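PDB 1XZO: hypothetical protein ypmQ from Bacillus subtilis, which is necessary for inserting copper into the active site of cytochrome c oxidase and may also act in copper homeostasis or redox signalling. Local coordinates for residues Val13-Val26 against Trp101-Phe115. Residues are numbered along the deposited sequence; the frame is centred on the assembly and turned at random.
Sequences VEPFTFQNQDGKNV and WDFLTGYSQSEIEEF. With CD (cadmium ion), chain D; CA (calcium ion), chain J; CD (cadmium ion), chain E; CA (calcium ion), chain G.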
ATOM      1  N   VAL A  13      -8.469   8.181  -6.541  1.00 24.01           N
ATOM      2  CA  VAL A  13      -7.735   8.403  -5.294  1.00 21.42           C
ATOM      3  C   VAL A  13      -7.807   9.905  -4.943  1.00 20.30           C
ATOM      4  O   VAL A  13      -7.657  10.684  -5.822  1.00 22.61           O
ATOM      5  CB  VAL A  13      -6.287   7.985  -5.376  1.00 21.31           C
ATOM      6  CG1 VAL A  13      -5.594   8.237  -4.088  1.00 17.39           C
ATOM      7  CG2 VAL A  13      -6.207   6.400  -5.628  1.00 20.57           C
ATOM      8  N   GLU A  14      -8.156  10.175  -3.735  1.00 18.76           N
ATOM      9  CA  GLU A  14      -8.232  11.603  -3.307  1.00 21.08           C
ATOM     10  C   GLU A  14      -6.830  12.190  -3.233  1.00 20.93           C
ATOM     11  O   GLU A  14      -5.845  11.488  -2.960  1.00 21.09           O
ATOM     12  CB  GLU A  14      -8.914  11.656  -1.994  1.00 19.49           C
ATOM     13  CG  GLU A  14     -10.367  11.273  -2.041  1.00 25.02           C
ATOM     14  CD  GLU A  14     -11.225  12.375  -2.615  1.00 27.44           C
ATOM     15  OE1 GLU A  14     -11.144  13.504  -2.047  1.00 40.92           O
ATOM     16  OE2 GLU A  14     -11.919  12.082  -3.622  1.00 30.52           O
ATOM     17  N   PRO A  15      -6.712  13.511  -3.465  1.00 20.68           N
ATOM     18  CA  PRO A  15      -5.450  14.230  -3.187  1.00 20.43           C
ATOM     19  C   PRO A  15      -5.019  14.030  -1.760  1.00 18.13           C
ATOM     20  O   PRO A  15      -5.811  13.925  -0.784  1.00 23.00           O
ATOM     21  CB  PRO A  15      -5.790  15.691  -3.592  1.00 19.89           C
ATOM     22  CG  PRO A  15      -7.227  15.748  -3.516  1.00 21.88           C
ATOM     23  CD  PRO A  15      -7.817  14.415  -3.842  1.00 23.42           C
ATOM     24  N   PHE A  16      -3.707  13.834  -1.574  1.00 17.41           N
ATOM     25  CA  PHE A  16      -3.119  13.684  -0.283  1.00 17.36           C
ATOM     26  C   PHE A  16      -1.649  14.042  -0.333  1.00 15.89           C
ATOM     27  O   PHE A  16      -1.003  13.962  -1.412  1.00 19.52           O
ATOM     28  CB  PHE A  16      -3.207  12.228   0.266  1.00 21.36           C
ATOM     29  CG  PHE A  16      -2.328  11.220  -0.451  1.00 21.37           C
ATOM     30  CD1 PHE A  16      -2.854  10.525  -1.524  1.00 22.21           C
ATOM     31  CD2 PHE A  16      -1.032  10.911  -0.008  1.00 20.56           C
ATOM     32  CE1 PHE A  16      -2.077   9.605  -2.218  1.00 19.87           C
ATOM     33  CE2 PHE A  16      -0.248   9.997  -0.683  1.00 23.07           C
ATOM     34  CZ  PHE A  16      -0.773   9.301  -1.789  1.00 21.86           C
ATOM     35  N   THR A  17      -1.221  14.469   0.820  1.00 17.77           N
ATOM     36  CA  THR A  17       0.224  14.650   1.189  1.00 17.71           C
ATOM     37  C   THR A  17       0.447  14.193   2.566  1.00 16.92           C
ATOM     38  O   THR A  17      -0.084  14.699   3.555  1.00 18.36           O
ATOM     39  CB  THR A  17       0.800  16.127   1.026  1.00 17.11           C
ATOM     40  OG1 THR A  17       0.691  16.591  -0.276  1.00 17.21           O
ATOM     41  CG2 THR A  17       2.279  16.079   1.312  1.00 20.80           C
ATOM     42  N   PHE A  18       1.182  13.056   2.706  1.00 16.07           N
ATOM     43  CA  PHE A  18       1.457  12.428   3.925  1.00 16.38           C
ATOM     44  C   PHE A  18       3.013  12.469   4.061  1.00 17.12           C
ATOM     45  O   PHE A  18       3.672  12.878   3.102  1.00 19.43           O
ATOM     46  CB  PHE A  18       0.953  10.975   3.780  1.00 15.23           C
ATOM     47  CG  PHE A  18      -0.560  10.874   3.712  1.00 19.66           C
ATOM     48  CD1 PHE A  18      -1.178   9.711   3.225  1.00 16.72           C
ATOM     49  CD2 PHE A  18      -1.380  11.917   4.210  1.00 19.60           C
ATOM     50  CE1 PHE A  18      -2.532   9.593   3.220  1.00 16.61           C
ATOM     51  CE2 PHE A  18      -2.797  11.793   4.229  1.00 23.61           C
ATOM     52  CZ  PHE A  18      -3.389  10.606   3.811  1.00 20.38           C
ATOM     53  N   GLN A  19       3.534  11.972   5.150  1.00 18.34           N
ATOM     54  CA  GLN A  19       5.000  11.897   5.365  1.00 19.58           C
ATOM     55  C   GLN A  19       5.456  10.453   5.407  1.00 19.71           C
ATOM     56  O   GLN A  19       4.799   9.620   6.060  1.00 19.34           O
ATOM     57  CB  GLN A  19       5.423  12.604   6.641  1.00 20.15           C
ATOM     58  CG  GLN A  19       5.246  14.135   6.538  1.00 28.72           C
ATOM     59  CD  GLN A  19       5.130  14.805   7.948  1.00 30.25           C
ATOM     60  OE1 GLN A  19       4.724  14.151   8.938  1.00 38.73           O
ATOM     61  NE2 GLN A  19       5.442  16.089   8.025  1.00 34.61           N
ATOM     62  N   ASN A  20       6.620  10.211   4.812  1.00 19.20           N
ATOM     63  CA  ASN A  20       7.205   8.819   4.849  1.00 20.00           C
ATOM     64  C   ASN A  20       8.060   8.573   6.084  1.00 20.70           C
ATOM     65  O   ASN A  20       8.071   9.320   7.091  1.00 20.53           O
ATOM     66  CB  ASN A  20       7.808   8.494   3.487  1.00 19.16           C
ATOM     67  CG  ASN A  20       9.227   9.093   3.332  1.00 19.18           C
ATOM     68  OD1 ASN A  20       9.745   9.764   4.275  1.00 20.98           O
ATOM     69  ND2 ASN A  20       9.782   8.957   2.166  1.00 21.74           N
ATOM     70  N   GLN A  21       8.663   7.354   6.152  1.00 20.29           N
ATOM     71  CA  GLN A  21       9.396   6.963   7.322  1.00 21.72           C
ATOM     72  C   GLN A  21      10.643   7.862   7.551  1.00 22.33           C
ATOM     73  O   GLN A  21      11.197   7.795   8.590  1.00 22.67           O
ATOM     74  CB  GLN A  21       9.936   5.496   7.105  1.00 22.25           C
ATOM     75  CG  GLN A  21      10.893   5.267   5.907  1.00 21.16           C
ATOM     76  CD  GLN A  21      10.344   5.381   4.536  1.00 18.74           C
ATOM     77  OE1 GLN A  21      11.073   5.652   3.596  1.00 25.30           O
ATOM     78  NE2 GLN A  21       9.005   5.166   4.381  1.00 16.37           N
ATOM     79  N   ASP A  22      11.088   8.549   6.525  1.00 23.01           N
ATOM     80  CA  ASP A  22      12.193   9.524   6.649  1.00 25.79           C
ATOM     81  C   ASP A  22      11.702  10.965   6.870  1.00 27.53           C
ATOM     82  O   ASP A  22      12.509  11.882   6.916  1.00 29.63           O
ATOM     83  CB  ASP A  22      12.943   9.500   5.384  1.00 25.96           C
ATOM     84  CG  ASP A  22      13.606   8.221   5.202  1.00 31.80           C
ATOM     85  OD1 ASP A  22      14.055   7.670   6.252  1.00 36.30           O
ATOM     86  OD2 ASP A  22      13.688   7.658   4.085  1.00 37.46           O
ATOM     87  N   GLY A  23      10.409  11.132   7.035  1.00 27.73           N
ATOM     88  CA  GLY A  23       9.805  12.436   7.295  1.00 27.74           C
ATOM     89  C   GLY A  23       9.591  13.255   6.049  1.00 27.71           C
ATOM     90  O   GLY A  23       9.333  14.464   6.170  1.00 30.87           O
ATOM     91  N   LYS A  24       9.788  12.687   4.886  1.00 26.24           N
ATOM     92  CA  LYS A  24       9.683  13.343   3.604  1.00 24.49           C
ATOM     93  C   LYS A  24       8.199  13.354   3.101  1.00 24.95           C
ATOM     94  O   LYS A  24       7.463  12.348   3.317  1.00 25.03           O
ATOM     95  CB  LYS A  24      10.538  12.624   2.556  1.00 25.76           C
ATOM     96  CG  LYS A  24      11.997  12.674   2.857  1.00 31.50           C
ATOM     97  CD  LYS A  24      12.818  12.648   1.588  1.00 37.59           C
ATOM     98  NZ  LYS A  24      15.065  14.454   2.368  1.00 72.04           N
ATOM     99  N   ASN A  25       7.771  14.462   2.484  1.00 23.68           N
ATOM    100  CA  ASN A  25       6.453  14.487   1.868  1.00 23.33           C
ATOM    101  C   ASN A  25       6.316  13.528   0.656  1.00 21.28           C
ATOM    102  O   ASN A  25       7.098  13.544  -0.310  1.00 21.77           O
ATOM    103  CB  ASN A  25       6.011  15.897   1.456  1.00 23.76           C
ATOM    104  CG  ASN A  25       5.685  16.791   2.626  1.00 22.83           C
ATOM    105  OD1 ASN A  25       5.588  16.382   3.790  1.00 29.49           O
ATOM    106  ND2 ASN A  25       5.519  18.037   2.308  1.00 28.64           N
ATOM    107  N   VAL A  26       5.171  12.824   0.658  1.00 22.43           N
ATOM    108  CA  VAL A  26       4.698  12.002  -0.441  1.00 21.33           C
ATOM    109  C   VAL A  26       3.232  12.321  -0.748  1.00 19.73           C
ATOM    110  O   VAL A  26       2.434  12.319   0.129  1.00 21.09           O
ATOM    111  CB  VAL A  26       4.881  10.491  -0.051  1.00 22.38           C
ATOM    112  CG1 VAL A  26       4.341   9.565  -1.141  1.00 22.63           C
ATOM    113  CG2 VAL A  26       6.381  10.251   0.195  1.00 22.62           C
ATOM    114  N   TRP A 101       9.555   1.904  -2.110  1.00 25.06           N
ATOM    115  CA  TRP A 101       8.513   1.697  -1.108  1.00 25.08           C
ATOM    116  C   TRP A 101       8.576   2.793  -0.062  1.00 24.66           C
ATOM    117  O   TRP A 101       9.633   3.019   0.575  1.00 22.97           O
ATOM    118  CB  TRP A 101       8.733   0.337  -0.442  1.00 24.20           C
ATOM    119  CG  TRP A 101       7.645  -0.283   0.339  1.00 25.97           C
ATOM    120  CD1 TRP A 101       6.511   0.308   0.871  1.00 23.77           C
ATOM    121  CD2 TRP A 101       7.504  -1.688   0.620  1.00 26.23           C
ATOM    122  NE1 TRP A 101       5.758  -0.624   1.533  1.00 22.31           N
ATOM    123  CE2 TRP A 101       6.353  -1.852   1.402  1.00 24.27           C
ATOM    124  CE3 TRP A 101       8.317  -2.824   0.380  1.00 27.15           C
ATOM    125  CZ2 TRP A 101       5.926  -3.081   1.836  1.00 23.79           C
ATOM    126  CZ3 TRP A 101       7.907  -4.015   0.854  1.00 26.26           C
ATOM    127  CH2 TRP A 101       6.746  -4.158   1.540  1.00 25.17           C
ATOM    128  N   ASP A 102       7.431   3.462   0.137  1.00 23.13           N
ATOM    129  CA  ASP A 102       7.242   4.360   1.290  1.00 22.34           C
ATOM    130  C   ASP A 102       6.167   3.936   2.258  1.00 20.27           C
ATOM    131  O   ASP A 102       5.057   3.499   1.843  1.00 19.15           O
ATOM    132  CB  ASP A 102       6.857   5.773   0.733  1.00 20.36           C
ATOM    133  CG  ASP A 102       7.960   6.370  -0.095  1.00 27.04           C
ATOM    134  OD1 ASP A 102       7.946   6.161  -1.317  1.00 28.12           O
ATOM    135  OD2 ASP A 102       8.945   6.999   0.427  1.00 30.29           O
ATOM    136  N   PHE A 103       6.477   4.017   3.533  1.00 18.71           N
ATOM    137  CA  PHE A 103       5.558   3.829   4.582  1.00 19.52           C
ATOM    138  C   PHE A 103       5.120   5.196   5.062  1.00 19.59           C
ATOM    139  O   PHE A 103       5.966   5.975   5.396  1.00 18.44           O
ATOM    140  CB  PHE A 103       6.094   3.108   5.781  1.00 19.41           C
ATOM    141  CG  PHE A 103       6.389   1.601   5.459  1.00 21.61           C
ATOM    142  CD1 PHE A 103       7.406   1.265   4.595  1.00 24.71           C
ATOM    143  CD2 PHE A 103       5.609   0.614   6.001  1.00 24.44           C
ATOM    144  CE1 PHE A 103       7.647  -0.086   4.296  1.00 28.23           C
ATOM    145  CE2 PHE A 103       5.853  -0.767   5.682  1.00 25.74           C
ATOM    146  CZ  PHE A 103       6.860  -1.106   4.872  1.00 24.36           C
ATOM    147  N   LEU A 104       3.814   5.426   5.099  1.00 16.99           N
ATOM    148  CA  LEU A 104       3.275   6.838   5.302  1.00 17.44           C
ATOM    149  C   LEU A 104       2.562   7.010   6.615  1.00 18.96           C
ATOM    150  O   LEU A 104       1.907   6.122   7.165  1.00 16.65           O
ATOM    151  CB  LEU A 104       2.310   7.191   4.177  1.00 15.12           C
ATOM    152  CG  LEU A 104       2.855   7.260   2.760  1.00 18.43           C
ATOM    153  CD1 LEU A 104       1.924   7.779   1.735  1.00 15.58           C
ATOM    154  CD2 LEU A 104       4.250   7.979   2.595  1.00 21.08           C
ATOM    155  N   THR A 105       2.665   8.225   7.198  1.00 19.05           N
ATOM    156  CA  THR A 105       1.956   8.655   8.409  1.00 20.65           C
ATOM    157  C   THR A 105       1.816  10.191   8.204  1.00 16.24           C
ATOM    158  O   THR A 105       1.924  10.696   7.057  1.00 17.40           O
ATOM    159  CB  THR A 105       2.589   8.323   9.833  1.00 19.50           C
ATOM    160  OG1 THR A 105       4.011   8.726   9.743  1.00 29.06           O
ATOM    161  CG2 THR A 105       2.698   6.808  10.041  1.00 31.08           C
ATOM    162  N   GLY A 106       1.516  10.836   9.294  1.00 20.05           N
ATOM    163  CA  GLY A 106       1.387  12.284   9.352  1.00 19.01           C
ATOM    164  C   GLY A 106      -0.016  12.748   9.032  1.00 18.31           C
ATOM    165  O   GLY A 106      -0.237  13.556   8.085  1.00 20.79           O
ATOM    166  N   TYR A 107      -0.904  12.233   9.861  1.00 19.85           N
ATOM    167  CA  TYR A 107      -2.345  12.394   9.719  1.00 19.80           C
ATOM    168  C   TYR A 107      -3.044  11.861  10.934  1.00 19.94           C
ATOM    169  O   TYR A 107      -2.544  11.075  11.711  1.00 21.12           O
ATOM    170  CB  TYR A 107      -2.910  11.896   8.414  1.00 19.42           C
ATOM    171  CG  TYR A 107      -2.466  10.439   8.050  1.00 16.83           C
ATOM    172  CD1 TYR A 107      -2.952   9.364   8.751  1.00 16.77           C
ATOM    173  CD2 TYR A 107      -1.571  10.264   7.074  1.00 16.43           C
ATOM    174  CE1 TYR A 107      -2.576   8.042   8.433  1.00 19.08           C
ATOM    175  CE2 TYR A 107      -1.087   8.945   6.777  1.00 18.54           C
ATOM    176  CZ  TYR A 107      -1.645   7.868   7.425  1.00 21.98           C
ATOM    177  OH  TYR A 107      -1.252   6.588   7.025  1.00 21.97           O
ATOM    178  N   SER A 108      -4.281  12.322  11.153  1.00 18.74           N
ATOM    179  CA  SER A 108      -5.103  11.820  12.221  1.00 19.25           C
ATOM    180  C   SER A 108      -5.829  10.574  11.784  1.00 17.69           C
ATOM    181  O   SER A 108      -5.934  10.341  10.594  1.00 17.54           O
ATOM    182  CB  SER A 108      -6.151  12.869  12.616  1.00 20.51           C
ATOM    183  OG  SER A 108      -7.111  12.945  11.629  1.00 21.37           O
ATOM    184  N   GLN A 109      -6.370   9.853  12.740  1.00 18.68           N
ATOM    185  CA  GLN A 109      -7.216   8.675  12.492  1.00 19.51           C
ATOM    186  C   GLN A 109      -8.425   9.008  11.591  1.00 22.10           C
ATOM    187  O   GLN A 109      -8.721   8.346  10.582  1.00 18.47           O
ATOM    188  CB  GLN A 109      -7.655   8.037  13.760  1.00 20.86           C
ATOM    189  CG  GLN A 109      -8.291   6.613  13.550  1.00 24.21           C
ATOM    190  CD  GLN A 109      -7.261   5.549  13.138  1.00 29.16           C
ATOM    191  OE1 GLN A 109      -7.553   4.599  12.280  1.00 26.77           O
ATOM    192  NE2 GLN A 109      -6.035   5.694  13.721  1.00 23.67           N
ATOM    193  N   SER A 110      -9.079  10.121  11.886  1.00 22.18           N
ATOM    194  CA  SER A 110     -10.159  10.571  11.028  1.00 23.44           C
ATOM    195  C   SER A 110      -9.784  10.769   9.637  1.00 20.63           C
ATOM    196  O   SER A 110     -10.583  10.482   8.735  1.00 20.42           O
ATOM    197  CB  SER A 110     -10.759  11.899  11.556  1.00 24.32           C
ATOM    198  OG  SER A 110     -11.344  11.702  12.828  1.00 30.52           O
ATOM    199  N   GLU A 111      -8.607  11.370   9.358  1.00 20.04           N
ATOM    200  CA  GLU A 111      -8.208  11.689   8.004  1.00 18.12           C
ATOM    201  C   GLU A 111      -8.047  10.403   7.241  1.00 19.42           C
ATOM    202  O   GLU A 111      -8.525  10.291   6.135  1.00 18.63           O
ATOM    203  CB  GLU A 111      -6.951  12.631   7.906  1.00 19.13           C
ATOM    204  CG  GLU A 111      -6.708  13.260   6.531  1.00 19.75           C
ATOM    205  CD  GLU A 111      -5.468  14.171   6.342  1.00 15.10           C
ATOM    206  OE1 GLU A 111      -4.853  14.500   7.351  1.00 20.01           O
ATOM    207  OE2 GLU A 111      -5.239  14.485   5.131  1.00 20.61           O
ATOM    208  N   ILE A 112      -7.248   9.507   7.815  1.00 18.02           N
ATOM    209  CA  ILE A 112      -6.968   8.280   7.050  1.00 18.01           C
ATOM    210  C   ILE A 112      -8.228   7.404   6.807  1.00 16.70           C
ATOM    211  O   ILE A 112      -8.338   6.821   5.712  1.00 18.75           O
ATOM    212  CB  ILE A 112      -5.781   7.517   7.664  1.00 17.17           C
ATOM    213  CG1 ILE A 112      -5.131   6.637   6.512  1.00 17.51           C
ATOM    214  CG2 ILE A 112      -6.199   6.806   8.861  1.00 20.08           C
ATOM    215  N   GLU A 113      -9.112   7.361   7.784  1.00 17.89           N
ATOM    216  CA  GLU A 113     -10.360   6.595   7.646  1.00 18.70           C
ATOM    217  C   GLU A 113     -11.140   7.094   6.446  1.00 18.37           C
ATOM    218  O   GLU A 113     -11.612   6.353   5.527  1.00 15.78           O
ATOM    219  CB  GLU A 113     -11.062   6.527   8.976  1.00 18.28           C
ATOM    220  CG  GLU A 113     -10.344   5.580   9.965  1.00 22.62           C
ATOM    221  CD  GLU A 113     -11.068   5.310  11.206  1.00 26.83           C
ATOM    222  OE1 GLU A 113     -10.474   4.585  12.049  1.00 24.49           O
ATOM    223  OE2 GLU A 113     -12.195   5.829  11.348  1.00 29.46           O
ATOM    224  N   GLU A 114     -11.330   8.422   6.357  1.00 18.38           N
ATOM    225  CA  GLU A 114     -12.035   8.986   5.263  1.00 17.89           C
ATOM    226  C   GLU A 114     -11.342   8.880   3.936  1.00 16.54           C
ATOM    227  O   GLU A 114     -11.953   8.615   2.910  1.00 18.93           O
ATOM    228  CB  GLU A 114     -12.209  10.497   5.591  1.00 19.85           C
ATOM    229  CG  GLU A 114     -13.370  10.925   6.365  1.00 26.84           C
ATOM    230  CD  GLU A 114     -13.862  12.319   5.852  1.00 32.69           C
ATOM    231  OE1 GLU A 114     -13.355  13.307   6.400  1.00 38.84           O
ATOM    232  OE2 GLU A 114     -14.679  12.401   4.897  1.00 30.61           O
ATOM    233  N   PHE A 115      -9.997   8.965   3.917  1.00 15.71           N
ATOM    234  CA  PHE A 115      -9.229   8.849   2.696  1.00 15.46           C
ATOM    235  C   PHE A 115      -9.404   7.420   2.169  1.00 16.65           C
ATOM    236  O   PHE A 115      -9.625   7.278   1.019  1.00 17.29           O
ATOM    237  CB  PHE A 115      -7.713   9.111   2.950  1.00 16.23           C
ATOM    238  CG  PHE A 115      -6.844   8.775   1.843  1.00 13.49           C
ATOM    239  CD1 PHE A 115      -6.654   9.607   0.803  1.00 18.07           C
ATOM    240  CD2 PHE A 115      -6.099   7.539   1.897  1.00 19.82           C
ATOM    241  CE1 PHE A 115      -5.879   9.261  -0.206  1.00 18.90           C
ATOM    242  CE2 PHE A 115      -5.224   7.281   0.990  1.00 16.94           C
ATOM    243  CZ  PHE A 115      -5.110   8.064  -0.148  1.00 17.45           C
TER
HETATM  244 CD    CD D1002     -12.498  14.532  -3.746  1.00 36.31          CD
HETATM  245 CA    CA J1010       0.596  15.516   6.462  1.00 38.74          CA
HETATM  246 CD    CD E1003     -12.172   4.539  13.428  1.00 41.92          CD
HETATM  247 CA    CA G1005      -1.195  16.256   4.841  1.00 18.75          CA
HETATM  248  O   HOH W   1      -2.219  14.647   6.252  1.00 19.54           O
HETATM  249  O   HOH W   2      -3.915  16.710   5.187  1.00 24.69           O
HETATM  250  O   HOH W   3     -14.574   4.381  13.429  1.00 25.23           O
HETATM  251  O   HOH W   4       1.310  17.154   4.931  1.00 29.10           O
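Gln19 and Thr105 make the single antiparallel hydrogen-bonded pair, Gln19 N to Thr105 O and Thr105 N to Gln19 O both 2.8 Å; the axes of strands 17-19 and 101-104 lie at 93°. Beside this pair Phe18 enters an aromatic cluster. Tyr107 turns its edge onto one face of the Phe18 ring (Tyr107 CD2 to Phe18 CD2 3.3 Å), Phe16 lying against the opposite face. Phe18 directs its own edge at the face of Phe115, planes 74° apart; with CG anti to the backbone N (chi1 169°), the Phe115 ring extends off the helix toward Phe18. An alanine in place of Phe18 would probably leave Tyr107 and Phe115 without their shared partner and open a gap between them. Leu104 forks beyond, CD1 toward Phe16 and Phe18, CD2 against Val26 CB at 3.7 Å. At the turn, Asn20 ND2 donates to the anti side of Asp102 OD2 (2.7 Å); Asn20 OD1 accepts from Asp22 N, closing an Asx turn, and from Lys24 N on the opposite face of its plane. Asp102 OD1 forms a salt bridge with Arg71. The hairpin 17-27 thus packs beside strand 101-104, an outermost strand of the thioredoxin-like sheet, and against helix 109-120.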